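Local coordinates for protein tapirin (Caldicellulosiruptor kristjanssonii, PDB 6N2B) that probably binds cellulose through a calcium-containing beta-helical C-terminal domain, as a surface adhesin of an extremely thermophilic bacterium, at residues A[442-445]-A[446-450]; A[460-463]-A[464-468]; A[520-524]-A[525-529]. All blocks are in the same frame, centred on the assembly; numbering follows the deposited sequence.

In the fold
Following the chain from the N terminus, the three contacts come one after another, and none encloses or crosses another. Contact 1 closes the short loop that joins antiparallel strands 436-441 and 448-453. Contact 2 follows within helix 459-470, where it links successive turns and supplies a calcium ligand, Glu465; its centre lies about 16 Å from that of contact 1. Much later, contact 3 turns a corner of the beta-helix between strands 520-522 and 526-531, which belong to different sheets. Strand 448-453 runs parallel to 478-483, which in turn pairs with 510-513, and so contact 1 joins the beta-helical body on which contact 3 lies.

Contact 1 of 3, residues A[442-445]-A[446-450]; sequences KSAT and PWEIV
The indole of Trp447 carries the side chain of Lys442 across one face, while the carbonyl oxygen of Ala444 lies in the ring plane at its edge, 3.6 Å from Trp447 CD1. With Lys442 CG anti to its own carbonyl carbon (chi1 -76°) and the chain extended from there on, the methylenes pass from the five-membered to the six-membered ring. Lys442 CE stands 3.6 Å from the centroid of the Trp447 six-membered ring, only 11° off the normal, a CH-pi contact squarely over the face. Lys442 NZ lies 4.1 Å from the same centroid, an off-centre cation-pi contact, and also hydrogen-bonds to the carbonyl of Leu470. A long, flexible chain with a charged tip suits this place because it can cover an aromatic face and still reach a polar partner.

Farther along the loop, Ala444 CB packs 3.8 Å from Glu448 CG, a small methyl fitting beside the carboxylate arm, whose OE1 accepts a bond from the backbone of Gly535. The cis peptide before Pro446 helps to turn the chain towards strand 448-453, while Asp441 OD1 receives the N-H groups of Ser443 and Ala444, the first forming an Asx turn. The chemistry implies a surface hairpin loop probably helped to keep its shape by the Asx turn, the cis-proline, dispersion and cation-pi attraction, with both charged ends anchored on backbone groups.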
ATOM      1  N   LYS A 442      -5.712  23.586  19.043  1.00 18.30           N
ATOM      2  CA  LYS A 442      -4.683  24.612  18.933  1.00 25.32           C
ATOM      3  C   LYS A 442      -3.610  24.474  19.999  1.00 24.99           C
ATOM      4  O   LYS A 442      -2.638  25.231  19.971  1.00 27.04           O
ATOM      5  CB  LYS A 442      -5.295  26.012  18.996  1.00 21.32           C
ATOM      6  CG  LYS A 442      -5.993  26.438  17.728  1.00 21.62           C
ATOM      7  CD  LYS A 442      -6.371  27.920  17.734  1.00 23.87           C
ATOM      8  CE  LYS A 442      -6.902  28.379  16.363  1.00 26.02           C
ATOM      9  NZ  LYS A 442      -7.163  29.837  16.256  1.00 22.37           N
ATOM     10  N   SER A 443      -3.756  23.525  20.928  1.00 31.05           N
ATOM     11  CA  SER A 443      -2.698  23.283  21.904  1.00 33.71           C
ATOM     12  C   SER A 443      -1.504  22.573  21.280  1.00 28.70           C
ATOM     13  O   SER A 443      -0.392  22.667  21.808  1.00 25.81           O
ATOM     14  CB  SER A 443      -3.234  22.467  23.085  1.00 27.66           C
ATOM     15  OG  SER A 443      -3.050  21.079  22.871  1.00 34.05           O
ATOM     16  N   ALA A 444      -1.715  21.876  20.167  1.00 32.76           N
ATOM     17  CA  ALA A 444      -0.646  21.222  19.433  1.00 26.31           C
ATOM     18  C   ALA A 444       0.113  22.228  18.567  1.00 33.67           C
ATOM     19  O   ALA A 444      -0.349  23.343  18.299  1.00 34.55           O
ATOM     20  CB  ALA A 444      -1.216  20.100  18.569  1.00 22.50           C
ATOM     21  N   THR A 445       1.301  21.820  18.134  1.00 36.30           N
ATOM     22  CA  THR A 445       2.133  22.643  17.266  1.00 28.93           C
ATOM     23  C   THR A 445       2.738  21.747  16.199  1.00 31.37           C
ATOM     24  O   THR A 445       3.540  20.862  16.526  1.00 37.90           O
ATOM     25  CB  THR A 445       3.233  23.343  18.060  1.00 35.79           C
ATOM     26  OG1 THR A 445       2.646  24.030  19.176  1.00 46.04           O
ATOM     27  CG2 THR A 445       3.993  24.337  17.169  1.00 35.64           C
ATOM     28  N   PRO A 446       2.344  21.890  14.926  1.00 25.09           N
ATOM     29  CA  PRO A 446       1.323  22.788  14.387  1.00 21.32           C
ATOM     30  C   PRO A 446      -0.088  22.451  14.828  1.00 23.19           C
ATOM     31  O   PRO A 446      -0.320  21.375  15.380  1.00 23.00           O
ATOM     32  CB  PRO A 446       1.441  22.578  12.871  1.00 26.77           C
ATOM     33  CG  PRO A 446       2.709  21.817  12.659  1.00 21.15           C
ATOM     34  CD  PRO A 446       2.888  21.010  13.881  1.00 22.71           C
ATOM     35  N   TRP A 447      -1.020  23.365  14.567  1.00 26.45           N
ATOM     36  CA  TRP A 447      -2.424  23.115  14.859  1.00 21.30           C
ATOM     37  C   TRP A 447      -2.903  21.874  14.119  1.00 25.48           C
ATOM     38  O   TRP A 447      -2.478  21.590  12.994  1.00 24.44           O
ATOM     39  CB  TRP A 447      -3.281  24.306  14.442  1.00 18.57           C
ATOM     40  CG  TRP A 447      -3.014  25.563  15.184  1.00 24.53           C
ATOM     41  CD1 TRP A 447      -2.312  25.710  16.360  1.00 24.10           C
ATOM     42  CD2 TRP A 447      -3.449  26.870  14.810  1.00 28.73           C
ATOM     43  NE1 TRP A 447      -2.288  27.038  16.730  1.00 20.54           N
ATOM     44  CE2 TRP A 447      -2.976  27.769  15.797  1.00 24.61           C
ATOM     45  CE3 TRP A 447      -4.197  27.370  13.735  1.00 23.75           C
ATOM     46  CZ2 TRP A 447      -3.224  29.131  15.735  1.00 21.08           C
ATOM     47  CZ3 TRP A 447      -4.442  28.723  13.675  1.00 24.74           C
ATOM     48  CH2 TRP A 447      -3.956  29.592  14.670  1.00 29.74           C
ATOM     49  N   GLU A 448      -3.811  21.143  14.753  1.00 22.23           N
ATOM     50  CA  GLU A 448      -4.358  19.921  14.194  1.00 18.56           C
ATOM     51  C   GLU A 448      -5.866  20.073  14.059  1.00 22.83           C
ATOM     52  O   GLU A 448      -6.530  20.613  14.949  1.00 25.00           O
ATOM     53  CB  GLU A 448      -4.011  18.712  15.075  1.00 21.71           C
ATOM     54  CG  GLU A 448      -2.522  18.526  15.343  1.00 13.16           C
ATOM     55  CD  GLU A 448      -2.208  17.205  16.063  1.00 26.90           C
ATOM     56  OE1 GLU A 448      -3.141  16.373  16.250  1.00 18.13           O
ATOM     57  OE2 GLU A 448      -1.022  17.001  16.447  1.00 24.22           O
ATOM     58  N   ILE A 449      -6.409  19.637  12.934  1.00 19.57           N
ATOM     59  CA  ILE A 449      -7.850  19.657  12.735  1.00 15.36           C
ATOM     60  C   ILE A 449      -8.204  18.398  11.980  1.00 15.41           C
ATOM     61  O   ILE A 449      -7.472  17.980  11.080  1.00 20.40           O
ATOM     62  CB  ILE A 449      -8.343  20.918  11.981  1.00 13.89           C
ATOM     63  CG1 ILE A 449      -9.839  20.804  11.656  1.00 15.19           C
ATOM     64  CG2 ILE A 449      -7.559  21.180  10.720  1.00  8.31           C
ATOM     65  CD1 ILE A 449     -10.528  22.156  11.413  1.00  9.78           C
ATOM     66  N   VAL A 450      -9.291  17.757  12.385  1.00 16.85           N
ATOM     67  CA  VAL A 450      -9.863  16.650  11.633  1.00 19.55           C
ATOM     68  C   VAL A 450     -11.148  17.148  10.990  1.00 23.44           C
ATOM     69  O   VAL A 450     -11.951  17.832  11.639  1.00 21.65           O
ATOM     70  CB  VAL A 450     -10.122  15.422  12.519  1.00 15.94           C
ATOM     71  CG1 VAL A 450     -10.877  15.824  13.773  1.00 16.58           C
ATOM     72  CG2 VAL A 450     -10.883  14.388  11.731  1.00 14.60           C
TER

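Contact 2 of 3, residues A[460-463]-A[464-468]. With CA (calcium ion), chain C.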
ATOM      1  N   SER A 460     -12.982  23.648  -1.972  1.00 19.33           N
ATOM      2  CA  SER A 460     -13.790  24.807  -1.600  1.00 26.46           C
ATOM      3  C   SER A 460     -14.360  24.648  -0.187  1.00 25.54           C
ATOM      4  O   SER A 460     -14.221  25.537   0.665  1.00 20.85           O
ATOM      5  CB  SER A 460     -14.901  25.006  -2.643  1.00 29.11           C
ATOM      6  OG  SER A 460     -15.786  26.068  -2.310  1.00 45.06           O
ATOM      7  N   GLU A 461     -14.978  23.499   0.091  1.00 25.70           N
ATOM      8  CA  GLU A 461     -15.515  23.246   1.422  1.00 21.52           C
ATOM      9  C   GLU A 461     -14.430  23.289   2.487  1.00 20.68           C
ATOM     10  O   GLU A 461     -14.634  23.847   3.572  1.00 18.33           O
ATOM     11  CB  GLU A 461     -16.214  21.902   1.426  1.00 20.94           C
ATOM     12  CG  GLU A 461     -17.405  21.893   0.520  1.00 29.30           C
ATOM     13  CD  GLU A 461     -17.931  20.506   0.316  1.00 35.90           C
ATOM     14  OE1 GLU A 461     -17.140  19.551   0.541  1.00 26.18           O
ATOM     15  OE2 GLU A 461     -19.124  20.380  -0.060  1.00 38.58           O
ATOM     16  N   LEU A 462     -13.266  22.718   2.180  1.00 22.15           N
ATOM     17  CA  LEU A 462     -12.160  22.648   3.130  1.00 18.28           C
ATOM     18  C   LEU A 462     -11.654  24.036   3.519  1.00 17.94           C
ATOM     19  O   LEU A 462     -11.395  24.301   4.698  1.00 15.76           O
ATOM     20  CB  LEU A 462     -11.042  21.817   2.514  1.00 16.32           C
ATOM     21  CG  LEU A 462      -9.937  21.204   3.340  1.00 15.77           C
ATOM     22  CD1 LEU A 462     -10.518  20.374   4.466  1.00 13.58           C
ATOM     23  CD2 LEU A 462      -9.095  20.353   2.409  1.00 15.28           C
ATOM     24  N   ILE A 463     -11.483  24.925   2.539  1.00 19.06           N
ATOM     25  CA  ILE A 463     -11.086  26.302   2.832  1.00 20.58           C
ATOM     26  C   ILE A 463     -12.131  26.982   3.722  1.00 26.29           C
ATOM     27  O   ILE A 463     -11.792  27.645   4.714  1.00 24.29           O
ATOM     28  CB  ILE A 463     -10.864  27.085   1.522  1.00 22.04           C
ATOM     29  CG1 ILE A 463      -9.692  26.508   0.733  1.00 18.38           C
ATOM     30  CG2 ILE A 463     -10.625  28.543   1.797  1.00 16.98           C
ATOM     31  CD1 ILE A 463      -9.762  26.848  -0.724  1.00 18.13           C
ATOM     32  N   THR A 464     -13.417  26.820   3.387  1.00 15.12           N
ATOM     33  CA  THR A 464     -14.469  27.382   4.226  1.00 19.42           C
ATOM     34  C   THR A 464     -14.403  26.820   5.645  1.00 19.29           C
ATOM     35  O   THR A 464     -14.311  27.577   6.621  1.00 20.59           O
ATOM     36  CB  THR A 464     -15.847  27.117   3.607  1.00 24.25           C
ATOM     37  OG1 THR A 464     -15.928  27.733   2.314  1.00 29.43           O
ATOM     38  CG2 THR A 464     -16.949  27.683   4.488  1.00 17.42           C
ATOM     39  N   GLU A 465     -14.439  25.492   5.778  1.00 16.86           N
ATOM     40  CA  GLU A 465     -14.525  24.880   7.098  1.00 17.90           C
ATOM     41  C   GLU A 465     -13.311  25.215   7.956  1.00 21.09           C
ATOM     42  O   GLU A 465     -13.457  25.638   9.108  1.00 26.34           O
ATOM     43  CB  GLU A 465     -14.683  23.369   6.973  1.00 17.17           C
ATOM     44  CG  GLU A 465     -14.802  22.672   8.312  1.00 17.80           C
ATOM     45  CD  GLU A 465     -16.225  22.718   8.830  1.00 25.42           C
ATOM     46  OE1 GLU A 465     -17.089  23.172   8.043  1.00 26.12           O
ATOM     47  OE2 GLU A 465     -16.478  22.302   9.992  1.00 19.25           O
ATOM     48  N   VAL A 466     -12.103  25.037   7.421  1.00 14.66           N
ATOM     49  CA  VAL A 466     -10.904  25.247   8.233  1.00 20.90           C
ATOM     50  C   VAL A 466     -10.843  26.685   8.753  1.00 20.40           C
ATOM     51  O   VAL A 466     -10.650  26.919   9.951  1.00 22.60           O
ATOM     52  CB  VAL A 466      -9.636  24.865   7.439  1.00 29.09           C
ATOM     53  CG1 VAL A 466      -8.394  25.393   8.116  1.00 19.31           C
ATOM     54  CG2 VAL A 466      -9.522  23.339   7.278  1.00 17.27           C
ATOM     55  N   ASN A 467     -11.019  27.668   7.866  1.00 17.56           N
ATOM     56  CA  ASN A 467     -10.952  29.072   8.278  1.00 18.84           C
ATOM     57  C   ASN A 467     -11.986  29.413   9.336  1.00 19.79           C
ATOM     58  O   ASN A 467     -11.740  30.253  10.207  1.00 19.41           O
ATOM     59  CB  ASN A 467     -11.175  29.996   7.080  1.00 20.06           C
ATOM     60  CG  ASN A 467      -9.921  30.255   6.314  1.00 27.03           C
ATOM     61  OD1 ASN A 467      -9.002  30.948   6.786  1.00 19.61           O
ATOM     62  ND2 ASN A 467      -9.878  29.718   5.088  1.00 20.13           N
ATOM     63  N   SER A 468     -13.177  28.833   9.234  1.00 22.76           N
ATOM     64  CA  SER A 468     -14.196  29.149  10.221  1.00 23.32           C
ATOM     65  C   SER A 468     -13.759  28.714  11.619  1.00 24.74           C
ATOM     66  O   SER A 468     -14.020  29.417  12.604  1.00 25.96           O
ATOM     67  CB  SER A 468     -15.508  28.482   9.839  1.00 22.65           C
ATOM     68  OG  SER A 468     -15.391  27.073  10.015  1.00 28.79           O
TER
HETATM   69 CA    CA C 601     -19.253  23.015   9.249  1.00 51.62          CA
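Leu462 and Val466, one helical turn apart, lie on the buried face, where Leu462 CD1 and Val466 CG2 meet at 4.2 Å. The tight part is the regular backbone, with Val466 N bonded to Leu462 O at 2.9 Å and Glu465 N to Glu461 O at 2.8 Å, together with the calcium ligation. Glu465 is buried too, but as a metal ligand. Its CG is anti to the backbone N (chi1 -179°) and the chain then bends at chi2 (83°), carrying the carboxylate away from the helix so that Glu465 OE1 binds the calcium ion at 2.5 Å. Its other oxygen, OE2, is held by the hydroxyl of Ser438.

The opposite character appears at Ser460 and Thr464, both exposed, where small hydroxyl residues tolerate water. The backbone bond from Thr464 N to Ser460 O, 3.1 Å, simply continues the helix there. Partly exposed Asn467 folds back beside Ile463: Asn467 ND2 reaches Ile463 O at 2.8 Å and Asn467 N reaches the same oxygen at 3.2 Å, from opposite faces of the carbonyl plane, so two donors grip one acceptor.

Around the helix, Val466 touches Phe473 and Ile463 touches Ser494 and Leu495 in neighbouring loops. Asp429 and the carbonyls of Val431, Ala433 and Leu436 share the calcium ion with Glu465, tying helix 459-470 to the loop before strand 436-441 and to the start of that strand.

Contact 3 of 3, residues A[520-524]-A[525-529]; sequences INISG and AGIEL
Ile522 meets Ile527 and Ala525 by apolar contact at the inside of a bend. Its CD1 lies 3.6 Å from Ile527 CD1, the two isoleucine side chains crossing at a slant, and 3.8 Å from Ala525 CB, whose small methyl lets the Ile522 chain come close. With Ile522 CG1 anti to the backbone N (chi1 176°), the long branch extends toward the returning chain. Phe489 on strand 487-489 and Leu505 on strand 504-508 touch both Ile522 and Ile527.

The corner belongs to the parallel beta-helix: strand 520-522 pairs with 487-489, while 526-531 lies between 504-508 and 221-224, so the chain passes from one sheet to another here. Gly524 makes the turn with a positive phi of 72°, a conformation easily taken without a side chain.

Apolar atoms also pack on a backbone carbonyl. The oxygen of Ala525 lies 3.4 Å from Ile522 CG2 and 3.5 Å from Ile522 CD1, so both branches border it. Among the polar links, backbone bonds place the two strands: Asn521 is joined to Ile487 and Phe489, and Gly526 to Gly503 and Leu505.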
ATOM      1  N   ILE A 520      -9.622   9.497  -4.762  1.00 31.02           N
ATOM      2  CA  ILE A 520      -9.043  10.832  -4.689  1.00 24.80           C
ATOM      3  C   ILE A 520      -8.944  11.349  -6.109  1.00 24.86           C
ATOM      4  O   ILE A 520      -8.431  10.652  -6.992  1.00 33.95           O
ATOM      5  CB  ILE A 520      -7.657  10.821  -4.019  1.00 25.25           C
ATOM      6  CG1 ILE A 520      -7.604   9.752  -2.952  1.00 25.27           C
ATOM      7  CG2 ILE A 520      -7.313  12.188  -3.407  1.00 13.62           C
ATOM      8  CD1 ILE A 520      -6.298   9.680  -2.279  1.00 31.47           C
ATOM      9  N   ASN A 521      -9.452  12.550  -6.339  1.00 23.31           N
ATOM     10  CA  ASN A 521      -9.355  13.197  -7.636  1.00 23.64           C
ATOM     11  C   ASN A 521      -8.761  14.575  -7.443  1.00 22.79           C
ATOM     12  O   ASN A 521      -9.079  15.258  -6.471  1.00 26.65           O
ATOM     13  CB  ASN A 521     -10.707  13.313  -8.307  1.00 27.91           C
ATOM     14  CG  ASN A 521     -11.302  11.964  -8.630  1.00 42.17           C
ATOM     15  OD1 ASN A 521     -10.683  11.151  -9.324  1.00 42.11           O
ATOM     16  ND2 ASN A 521     -12.514  11.711  -8.127  1.00 52.15           N
ATOM     17  N   ILE A 522      -7.893  14.980  -8.365  1.00 26.44           N
ATOM     18  CA  ILE A 522      -7.254  16.282  -8.271  1.00 25.78           C
ATOM     19  C   ILE A 522      -6.842  16.685  -9.673  1.00 30.89           C
ATOM     20  O   ILE A 522      -6.486  15.838 -10.497  1.00 32.55           O
ATOM     21  CB  ILE A 522      -6.058  16.243  -7.290  1.00 20.47           C
ATOM     22  CG1 ILE A 522      -5.335  17.583  -7.260  1.00 22.54           C
ATOM     23  CG2 ILE A 522      -5.118  15.165  -7.680  1.00 18.10           C
ATOM     24  CD1 ILE A 522      -4.264  17.671  -6.190  1.00 26.08           C
ATOM     25  N   SER A 523      -6.904  17.984  -9.944  1.00 32.18           N
ATOM     26  CA  SER A 523      -6.660  18.544 -11.266  1.00 31.00           C
ATOM     27  C   SER A 523      -5.340  19.301 -11.261  1.00 34.28           C
ATOM     28  O   SER A 523      -5.206  20.310 -10.561  1.00 34.65           O
ATOM     29  CB  SER A 523      -7.800  19.472 -11.667  1.00 28.82           C
ATOM     30  OG  SER A 523      -9.022  18.959 -11.167  1.00 32.68           O
ATOM     31  N   GLY A 524      -4.376  18.816 -12.042  1.00 26.74           N
ATOM     32  CA  GLY A 524      -3.142  19.544 -12.255  1.00 26.61           C
ATOM     33  C   GLY A 524      -2.173  19.591 -11.094  1.00 31.42           C
ATOM     34  O   GLY A 524      -1.445  20.580 -10.962  1.00 31.60           O
ATOM     35  N   ALA A 525      -2.127  18.553 -10.257  1.00 31.72           N
ATOM     36  CA  ALA A 525      -1.163  18.506  -9.158  1.00 26.02           C
ATOM     37  C   ALA A 525      -1.133  17.106  -8.559  1.00 24.36           C
ATOM     38  O   ALA A 525      -2.105  16.357  -8.651  1.00 23.77           O
ATOM     39  CB  ALA A 525      -1.492  19.536  -8.068  1.00 16.23           C
ATOM     40  N   GLY A 526      -0.001  16.760  -7.958  1.00 24.57           N
ATOM     41  CA  GLY A 526       0.116  15.534  -7.206  1.00 27.71           C
ATOM     42  C   GLY A 526      -0.091  15.734  -5.711  1.00 30.63           C
ATOM     43  O   GLY A 526      -0.052  16.845  -5.196  1.00 29.47           O
ATOM     44  N   ILE A 527      -0.336  14.629  -5.013  1.00 32.22           N
ATOM     45  CA  ILE A 527      -0.477  14.623  -3.562  1.00 24.42           C
ATOM     46  C   ILE A 527       0.801  14.062  -2.962  1.00 21.06           C
ATOM     47  O   ILE A 527       1.310  13.036  -3.420  1.00 29.19           O
ATOM     48  CB  ILE A 527      -1.684  13.782  -3.121  1.00 18.79           C
ATOM     49  CG1 ILE A 527      -2.910  14.120  -3.964  1.00 22.51           C
ATOM     50  CG2 ILE A 527      -1.933  13.955  -1.633  1.00 14.56           C
ATOM     51  CD1 ILE A 527      -3.643  15.312  -3.523  1.00 20.22           C
ATOM     52  N   GLU A 528       1.311  14.721  -1.940  1.00 19.27           N
ATOM     53  CA  GLU A 528       2.367  14.180  -1.098  1.00 16.00           C
ATOM     54  C   GLU A 528       1.748  14.091   0.287  1.00 20.48           C
ATOM     55  O   GLU A 528       1.654  15.104   0.982  1.00 26.32           O
ATOM     56  CB  GLU A 528       3.599  15.076  -1.127  1.00 25.22           C
ATOM     57  CG  GLU A 528       4.596  14.899   0.027  1.00 30.88           C
ATOM     58  CD  GLU A 528       5.757  13.991  -0.334  1.00 38.90           C
ATOM     59  OE1 GLU A 528       6.050  13.862  -1.557  1.00 42.01           O
ATOM     60  OE2 GLU A 528       6.362  13.403   0.601  1.00 30.35           O
ATOM     61  N   LEU A 529       1.292  12.899   0.674  1.00 20.53           N
ATOM     62  CA  LEU A 529       0.677  12.678   1.984  1.00 17.59           C
ATOM     63  C   LEU A 529       1.744  12.187   2.959  1.00 20.45           C
ATOM     64  O   LEU A 529       2.219  11.052   2.856  1.00 21.92           O
ATOM     65  CB  LEU A 529      -0.464  11.670   1.890  1.00 16.50           C
ATOM     66  CG  LEU A 529      -0.988  11.126   3.225  1.00 15.73           C
ATOM     67  CD1 LEU A 529      -1.605  12.243   4.021  1.00 18.26           C
ATOM     68  CD2 LEU A 529      -2.021  10.051   3.022  1.00 15.13           C
TER